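Local coordinates for dipicolinate synthase, B chain (Bacillus cereus, PDB 3MCU), which probably acts with its partner subunit DpaA to oxidise dihydrodipicolinate to dipicolinate, with NADP+ as electron acceptor, during sporulation, at residues N96-F101 / V139-L144. Numbering follows the deposited sequence.
With PO4 (phosphate ion), chain J.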
# COMPACT_ATOMS: atom_id res chain seq x y z
N ASN D 96 14.64 1.21 10.40
CA ASN D 96 14.11 2.56 10.39
C ASN D 96 14.40 3.30 9.08
O ASN D 96 13.50 3.91 8.49
CB ASN D 96 14.61 3.36 11.60
CG ASN D 96 14.00 4.75 11.68
OD1 ASN D 96 12.78 4.91 11.78
ND2 ASN D 96 14.84 5.78 11.61
N SER D 97 15.65 3.24 8.61
CA SER D 97 16.04 3.93 7.37
C SER D 97 15.48 3.23 6.13
O SER D 97 15.14 3.88 5.15
CB SER D 97 17.57 4.02 7.25
OG SER D 97 18.14 4.76 8.31
N MSE D 98 15.38 1.91 6.16
CA MSE D 98 14.77 1.17 5.06
C MSE D 98 13.30 1.56 4.85
O MSE D 98 12.83 1.72 3.73
CB MSE D 98 14.85 -0.34 5.33
CG MSE D 98 14.19 -1.15 4.23
SE MSE D 98 14.62 -3.05 4.27
CE MSE D 98 13.47 -3.57 5.76
N SER D 99 12.57 1.69 5.95
CA SER D 99 11.19 2.13 5.91
C SER D 99 11.11 3.54 5.34
O SER D 99 10.28 3.82 4.48
CB SER D 99 10.58 2.10 7.31
OG SER D 99 9.31 2.73 7.30
N LYS D 100 11.97 4.42 5.83
CA LYS D 100 11.97 5.80 5.34
C LYS D 100 12.35 5.87 3.85
O LYS D 100 11.68 6.56 3.06
CB LYS D 100 12.89 6.67 6.20
CG LYS D 100 12.27 7.09 7.55
CD LYS D 100 13.31 7.66 8.52
CE LYS D 100 12.62 8.35 9.70
NZ LYS D 100 13.39 8.28 10.98
N PHE D 101 13.40 5.15 3.46
CA PHE D 101 13.78 5.05 2.05
C PHE D 101 12.60 4.57 1.20
O PHE D 101 12.25 5.21 0.21
CB PHE D 101 14.99 4.10 1.88
CG PHE D 101 15.62 4.15 0.51
CD1 PHE D 101 15.70 5.34 -0.19
CD2 PHE D 101 16.14 3.01 -0.06
CE1 PHE D 101 16.26 5.38 -1.44
CE2 PHE D 101 16.72 3.05 -1.31
CZ PHE D 101 16.79 4.23 -2.00
N VAL D 139 7.03 -5.52 3.66
CA VAL D 139 6.44 -4.82 2.53
C VAL D 139 7.34 -3.69 2.06
O VAL D 139 7.38 -3.37 0.88
CB VAL D 139 5.04 -4.27 2.89
CG1 VAL D 139 4.54 -3.35 1.80
CG2 VAL D 139 4.07 -5.42 3.07
N ASN D 140 8.10 -3.11 2.97
CA ASN D 140 9.04 -2.06 2.58
C ASN D 140 10.22 -2.63 1.83
O ASN D 140 10.65 -2.08 0.81
CB ASN D 140 9.50 -1.28 3.81
CG ASN D 140 8.40 -0.38 4.37
OD1 ASN D 140 7.60 0.18 3.61
ND2 ASN D 140 8.35 -0.24 5.69
N LEU D 141 10.73 -3.74 2.34
CA LEU D 141 11.81 -4.47 1.71
C LEU D 141 11.42 -4.81 0.27
O LEU D 141 12.15 -4.50 -0.68
CB LEU D 141 12.12 -5.74 2.51
CG LEU D 141 13.46 -6.44 2.26
CD1 LEU D 141 13.78 -7.45 3.41
CD2 LEU D 141 13.46 -7.13 0.94
N MSE D 142 10.27 -5.45 0.10
CA MSE D 142 9.84 -5.90 -1.22
C MSE D 142 9.50 -4.77 -2.17
O MSE D 142 9.63 -4.94 -3.38
CB MSE D 142 8.66 -6.87 -1.14
CG MSE D 142 9.06 -8.23 -0.60
SE MSE D 142 10.53 -9.01 -1.63
CE MSE D 142 10.25 -10.86 -0.99
N ARG D 143 9.07 -3.62 -1.64
CA ARG D 143 8.74 -2.49 -2.49
C ARG D 143 10.04 -2.01 -3.14
O ARG D 143 10.10 -1.76 -4.35
CB ARG D 143 8.02 -1.36 -1.71
CG ARG D 143 7.76 -0.08 -2.54
CD ARG D 143 6.89 0.97 -1.79
NE ARG D 143 5.75 0.33 -1.15
CZ ARG D 143 5.54 0.26 0.17
NH1 ARG D 143 6.38 0.84 1.03
NH2 ARG D 143 4.48 -0.39 0.63
N LEU D 144 11.09 -1.93 -2.33
CA LEU D 144 12.42 -1.56 -2.81
C LEU D 144 13.00 -2.59 -3.79
O LEU D 144 13.50 -2.23 -4.86
CB LEU D 144 13.38 -1.38 -1.63
CG LEU D 144 13.06 -0.20 -0.71
CD1 LEU D 144 13.85 -0.27 0.61
CD2 LEU D 144 13.31 1.11 -1.43
P PO4 J . 18.70 5.69 11.54
O1 PO4 J . 20.05 6.06 10.93
O2 PO4 J . 18.72 4.31 12.16
O3 PO4 J . 18.36 6.73 12.59
O4 PO4 J . 17.62 5.68 10.50
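In the Rossmann-like flavoprotein fold, helices 95-102 and 138-145 follow the parallel strands 87-94 and 124-130 and pack side by side; the axes of segments 96-101 and 139-144 approach to 9.0 Å, with 53° between their N-to-C directions. Met98, a selenomethionine, and Phe101 of the first helix meet Leu141 and Leu144 of the second in an apolar seam lined by Leu126 and Val128 of strand 124-130 and Phe152 of strand 150-156. The Met98 chain runs out extended and then turns at its last torsion (chi3 77°), which carries SE across the root of Leu141, 4.1 Å from Leu141 CB. Leu144 points at the first helix and divides its two methyls: CD1 rests 3.7 Å from Met98 CG, while CD2 approaches the Phe101 ring obliquely near CD2 and CE2.

Where the seam gives way to polar groups, Asn140 ND2 lies 3.5 Å from Ser99 OG without a hydrogen bond between them. The amide instead donates to Asn137 OD1, and Ser99 OG is bonded to Asn103 O of a neighbouring subunit, so the helix pair adjoins an oligomer interface. A weak bond from Arg143 NH1 reaches Asn140 OD1.

At the start of helix 95-102, beyond the interhelical seam, a phosphate ion, probably from the crystallisation liquor, occupies a site completed by Thr94, Gly14 and Ser41. Ser97 OG also approaches it, at a doubtfully short modelled distance. Asn96, whose CG is trans to its main-chain nitrogen (chi1 -176°), donates a hydrogen bond from ND2 to phosphate O4 (3.0 Å, N-H...O 152°).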